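Local coordinates for maltose/maltodextrin-binding protein (Thermus thermophilus, PDB 2GH9) that binds maltotriose as a periplasmic solute-binding protein, probably to deliver the sugar to a membrane transporter, at residues 16-21 with 32-37; 23-26 with 30-33. All coordinates share one frame; numbering follows the deposited sequence.

Contact 1 (16-21 with 32-37)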
loop_
_atom_site.group_PDB
_atom_site.type_symbol
_atom_site.label_atom_id
_atom_site.label_comp_id
_atom_site.label_asym_id
_atom_site.label_seq_id
_atom_site.Cartn_x
_atom_site.Cartn_y
_atom_site.Cartn_z
ATOM N N TRP A 16 1.013 -7.582 17.775
ATOM C CA TRP A 16 0.883 -8.946 17.227
ATOM C C TRP A 16 2.243 -9.558 16.851
ATOM O O TRP A 16 2.551 -10.701 17.222
ATOM C CB TRP A 16 -0.053 -8.930 16.004
ATOM C CG TRP A 16 -0.114 -10.199 15.165
ATOM C CD1 TRP A 16 -1.003 -11.217 15.291
ATOM C CD2 TRP A 16 0.713 -10.535 14.044
ATOM N NE1 TRP A 16 -0.797 -12.157 14.325
ATOM C CE2 TRP A 16 0.258 -11.773 13.548
ATOM C CE3 TRP A 16 1.785 -9.909 13.406
ATOM C CZ2 TRP A 16 0.852 -12.404 12.463
ATOM C CZ3 TRP A 16 2.363 -10.533 12.316
ATOM C CH2 TRP A 16 1.893 -11.766 11.861
ATOM N N LEU A 17 3.051 -8.799 16.114
ATOM C CA LEU A 17 4.354 -9.284 15.681
ATOM C C LEU A 17 5.283 -9.601 16.874
ATOM O O LEU A 17 6.007 -10.614 16.854
ATOM C CB LEU A 17 5.030 -8.282 14.721
ATOM C CG LEU A 17 6.401 -8.716 14.187
ATOM C CD1 LEU A 17 6.357 -10.158 13.710
ATOM C CD2 LEU A 17 6.942 -7.783 13.095
ATOM N N LYS A 18 5.252 -8.742 17.894
ATOM C CA LYS A 18 6.057 -8.942 19.107
ATOM C C LYS A 18 5.624 -10.214 19.846
ATOM O O LYS A 18 6.481 -10.962 20.326
ATOM C CB LYS A 18 5.977 -7.716 20.045
ATOM C CG LYS A 18 6.737 -6.496 19.546
ATOM C CD LYS A 18 7.012 -5.503 20.693
ATOM C CE LYS A 18 7.805 -4.307 20.255
ATOM N NZ LYS A 18 9.154 -4.688 19.717
ATOM N N GLU A 19 4.309 -10.441 19.912
ATOM C CA GLU A 19 3.737 -11.640 20.524
ATOM C C GLU A 19 4.159 -12.900 19.785
ATOM O O GLU A 19 4.550 -13.886 20.419
ATOM C CB GLU A 19 2.201 -11.601 20.558
ATOM C CG GLU A 19 1.582 -12.881 21.180
ATOM C CD GLU A 19 0.090 -13.010 21.011
ATOM O OE1 GLU A 19 -0.574 -12.041 20.567
ATOM O OE2 GLU A 19 -0.427 -14.113 21.328
ATOM N N GLN A 20 4.050 -12.880 18.453
ATOM C CA GLN A 20 4.476 -14.036 17.661
ATOM C C GLN A 20 5.970 -14.322 17.850
ATOM O O GLN A 20 6.398 -15.484 17.811
ATOM C CB GLN A 20 4.140 -13.860 16.166
ATOM C CG GLN A 20 2.683 -13.509 15.834
ATOM C CD GLN A 20 1.660 -14.009 16.863
ATOM O OE1 GLN A 20 0.885 -13.223 17.432
ATOM N NE2 GLN A 20 1.655 -15.313 17.101
ATOM N N ALA A 21 6.756 -13.269 18.052
ATOM C CA ALA A 21 8.194 -13.409 18.265
ATOM C C ALA A 21 8.472 -14.069 19.619
ATOM O O ALA A 21 9.369 -14.920 19.735
ATOM C CB ALA A 21 8.895 -12.054 18.177
ATOM N N VAL A 32 13.917 -13.882 19.036
ATOM C CA VAL A 32 13.552 -13.031 17.899
ATOM C C VAL A 32 13.539 -11.566 18.333
ATOM O O VAL A 32 12.776 -11.192 19.246
ATOM C CB VAL A 32 12.178 -13.395 17.326
ATOM C CG1 VAL A 32 11.842 -12.489 16.113
ATOM C CG2 VAL A 32 12.139 -14.858 16.926
ATOM N N GLU A 33 14.385 -10.751 17.705
ATOM C CA GLU A 33 14.397 -9.317 17.971
ATOM C C GLU A 33 13.595 -8.563 16.884
ATOM O O GLU A 33 13.925 -8.607 15.712
ATOM C CB GLU A 33 15.826 -8.747 18.107
ATOM C CG GLU A 33 15.851 -7.415 18.942
ATOM C CD GLU A 33 17.112 -6.571 18.780
ATOM O OE1 GLU A 33 18.232 -7.144 18.689
ATOM O OE2 GLU A 33 16.997 -5.319 18.750
ATOM N N VAL A 34 12.522 -7.899 17.308
ATOM C CA VAL A 34 11.711 -7.084 16.404
ATOM C C VAL A 34 12.282 -5.654 16.402
ATOM O O VAL A 34 12.360 -5.004 17.437
ATOM C CB VAL A 34 10.231 -7.156 16.812
ATOM C CG1 VAL A 34 9.345 -6.288 15.878
ATOM C CG2 VAL A 34 9.768 -8.628 16.812
ATOM N N VAL A 35 12.727 -5.198 15.238
ATOM C CA VAL A 35 13.345 -3.885 15.076
ATOM C C VAL A 35 12.435 -3.046 14.172
ATOM O O VAL A 35 12.124 -3.440 13.041
ATOM C CB VAL A 35 14.803 -4.005 14.529
ATOM C CG1 VAL A 35 15.425 -2.647 14.229
ATOM C CG2 VAL A 35 15.700 -4.767 15.526
ATOM N N GLU A 36 11.980 -1.915 14.707
ATOM C CA GLU A 36 11.195 -0.944 13.950
ATOM C C GLU A 36 12.080 -0.114 13.025
ATOM O O GLU A 36 13.201 0.275 13.381
ATOM C CB GLU A 36 10.406 -0.032 14.881
ATOM C CG GLU A 36 9.310 -0.756 15.639
ATOM C CD GLU A 36 8.917 -0.036 16.930
ATOM O OE1 GLU A 36 8.023 0.839 16.888
ATOM O OE2 GLU A 36 9.492 -0.373 17.989
ATOM N N VAL A 37 11.564 0.108 11.823
ATOM C CA VAL A 37 12.234 0.839 10.747
ATOM C C VAL A 37 11.112 1.569 10.024
ATOM O O VAL A 37 10.078 0.944 9.721
ATOM C CB VAL A 37 12.900 -0.068 9.704
ATOM C CG1 VAL A 37 13.767 0.790 8.712
ATOM C CG2 VAL A 37 13.685 -1.244 10.344
HETATM O O HOH W 1 11.979 -13.860 20.910
#

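Contact 2 (23-26 with 30-33)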
loop_
_atom_site.group_PDB
_atom_site.type_symbol
_atom_site.label_atom_id
_atom_site.label_comp_id
_atom_site.label_asym_id
_atom_site.label_seq_id
_atom_site.Cartn_x
_atom_site.Cartn_y
_atom_site.Cartn_z
ATOM N N THR A 23 6.254 -16.027 21.334
ATOM C CA THR A 23 5.785 -17.392 21.131
ATOM C C THR A 23 6.793 -18.302 20.381
ATOM O O THR A 23 6.955 -19.463 20.758
ATOM C CB THR A 23 4.436 -17.403 20.407
ATOM O OG1 THR A 23 3.486 -16.657 21.173
ATOM C CG2 THR A 23 3.927 -18.807 20.224
ATOM N N PHE A 24 7.463 -17.780 19.350
ATOM C CA PHE A 24 8.484 -18.553 18.625
ATOM C C PHE A 24 9.711 -18.867 19.476
ATOM O O PHE A 24 10.342 -19.890 19.275
ATOM C CB PHE A 24 8.956 -17.824 17.360
ATOM C CG PHE A 24 9.776 -18.676 16.435
ATOM C CD1 PHE A 24 9.171 -19.647 15.647
ATOM C CD2 PHE A 24 11.147 -18.494 16.325
ATOM C CE1 PHE A 24 9.929 -20.432 14.768
ATOM C CE2 PHE A 24 11.908 -19.276 15.452
ATOM C CZ PHE A 24 11.297 -20.237 14.675
ATOM N N GLU A 25 10.063 -17.996 20.413
ATOM C CA GLU A 25 11.155 -18.302 21.323
ATOM C C GLU A 25 10.826 -19.472 22.272
ATOM O O GLU A 25 11.735 -20.120 22.773
ATOM C CB GLU A 25 11.557 -17.061 22.116
ATOM C CG GLU A 25 12.858 -17.211 22.903
ATOM C CD GLU A 25 13.199 -15.991 23.727
ATOM O OE1 GLU A 25 12.629 -14.899 23.463
ATOM O OE2 GLU A 25 14.052 -16.128 24.639
ATOM N N ARG A 26 9.542 -19.733 22.511
ATOM C CA ARG A 26 9.117 -20.809 23.400
ATOM C C ARG A 26 8.831 -22.092 22.623
ATOM O O ARG A 26 9.125 -23.177 23.096
ATOM C CB ARG A 26 7.890 -20.383 24.217
ATOM C CG ARG A 26 8.238 -19.543 25.424
ATOM C CD ARG A 26 7.020 -19.222 26.297
ATOM N NE ARG A 26 6.268 -18.088 25.750
ATOM C CZ ARG A 26 5.114 -18.160 25.079
ATOM N NH1 ARG A 26 4.494 -19.318 24.874
ATOM N NH2 ARG A 26 4.561 -17.039 24.617
ATOM N N THR A 30 14.735 -20.069 19.902
ATOM C CA THR A 30 15.439 -19.014 19.163
ATOM C C THR A 30 14.849 -17.666 19.532
ATOM O O THR A 30 13.633 -17.456 19.380
ATOM C CB THR A 30 15.321 -19.210 17.648
ATOM O OG1 THR A 30 15.737 -20.537 17.308
ATOM C CG2 THR A 30 16.186 -18.189 16.895
ATOM N N LYS A 31 15.706 -16.772 20.017
ATOM C CA LYS A 31 15.325 -15.393 20.330
ATOM C C LYS A 31 15.027 -14.618 19.043
ATOM O O LYS A 31 15.772 -14.711 18.069
ATOM C CB LYS A 31 16.432 -14.696 21.146
ATOM C CG LYS A 31 16.388 -15.068 22.652
ATOM C CD LYS A 31 17.651 -14.653 23.438
ATOM C CE LYS A 31 17.610 -13.191 23.922
ATOM N NZ LYS A 31 18.896 -12.790 24.609
ATOM N N VAL A 32 13.917 -13.882 19.036
ATOM C CA VAL A 32 13.552 -13.031 17.899
ATOM C C VAL A 32 13.539 -11.566 18.333
ATOM O O VAL A 32 12.776 -11.192 19.246
ATOM C CB VAL A 32 12.178 -13.395 17.326
ATOM C CG1 VAL A 32 11.842 -12.489 16.113
ATOM C CG2 VAL A 32 12.139 -14.858 16.926
ATOM N N GLU A 33 14.385 -10.751 17.705
ATOM C CA GLU A 33 14.397 -9.317 17.971
ATOM C C GLU A 33 13.595 -8.563 16.884
ATOM O O GLU A 33 13.925 -8.607 15.712
ATOM C CB GLU A 33 15.826 -8.747 18.107
ATOM C CG GLU A 33 15.851 -7.415 18.942
ATOM C CD GLU A 33 17.112 -6.571 18.780
ATOM O OE1 GLU A 33 18.232 -7.144 18.689
ATOM O OE2 GLU A 33 16.997 -5.319 18.750
HETATM O O HOH W 1 11.979 -13.860 20.910
#

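Contact 1 (16-21 with 32-37)
Ala21 of helix 11-26 sits against Val32 and Val34 of strand 32-36, the tight end of the first beta-alpha-beta crossover in this periplasmic binding protein. Strand 3-7 leads into the helix, and strand 32-36 then pairs parallel to strand 3-7, with the helix packed across them. Here the short helix and strand segments run nearly antiparallel, at 164°, with their axes 8.6 Å apart at closest approach. The small methyl of Ala21 lets the backbones come close: its CB lies 3.6 Å from Val32 CG1 and 3.8 Å from Val34 CG2, so one methyl touches two alternate residues on the same face of the strand. One turn back, Leu17 is buried and reaches Val34 from the other flank, its CD2 4.0 Å from Val34 CG1. Val34 thus splits its two branches between Ala21 and Leu17. Its chi1 of 179° sets CG1 anti to the backbone N and turns that methyl to Leu17, leaving CG2 for Ala21. Leu17 also touches Thr7 and Leu290, which carry the packing on to strand 3-7 and helix 280-290.

The Lys18 side is looser. Its aliphatic chain crosses Val34 obliquely on the partly exposed side of the contact and bends only at the last torsion (chi4 -61°), which brings NZ to 4.0 Å from Val34 CB. Glu36 OE2 stands 4.7 Å from Lys18 NZ, too far for a close ion pair, though the opposite charges probably attract weakly. At the C-terminal end of 16-21, beside Ala21, a water accepts from Val32 N at 2.7 Å; Ala21 O, 3.1 Å from that water, is placed to receive one of its protons, in competition with other acceptors.

Contact 2 (23-26 with 30-33)
Phe24 and Glu25 straddle the incoming chain at Thr30, one side chain turned to the protein interior and the other to its surface. Both have CG anti to the backbone N. In Phe24 (chi1 -168°) this swings the ring alongside Thr30, pointing the same way, with CE2 4.1 Å from Thr30 CB; the Phe24 and Val32 side chains cross at about a right angle, CD2 lying 3.8 Å from Val32 CG2. Glu25 stays extended beyond CG (chi2 -177°) and runs beside Lys31, so that its OE2 comes within 3.2 Å of Lys31 CG. The lysine chain bends at chi3 (84°), and its NZ remains 5.9 Å from Glu25 OE2: the carboxylate meets the aliphatic part of the lysine rather than its charge. The other carboxylate oxygen, Glu25 OE1, lies 2.8 Å from the water that accepts from Val32 N and can take one of its protons, in competition with Ala21 O. Between the two side chains, Thr30 O is buried without a conventional partner, but Glu25 CA makes a CH···O contact with it at 3.3 Å. Thr30 OG1 is taken up within the turn by a hydrogen bond to Ser28 OG. Lys31 and Glu33 bond through their backbones to strand 3-7, and this corner sits at the sheet's margin, with Phe24, Thr30 and Val32 touching helix 280-290.

Contacts 1 and 2 are successive steps along one interface, helix 11-26 against strand 32-36, with centres about 9 Å apart. Contact 2 lies at the turn where the chain reverses, and contact 1 continues the packing toward the sugar. Val32 joins them, giving CG1 to the earlier helical turn and CG2 to the later one; one water belongs to both, taking the N-H of Val32 and having Ala21 O and Glu25 OE1 as candidate acceptors. Contact 1 stands back from the sugar: the side chain of Leu17 is about 10 Å from a glucose unit of the bound maltotriose, while contact 2 is at the surface, its centre about 28 Å from that of the chain.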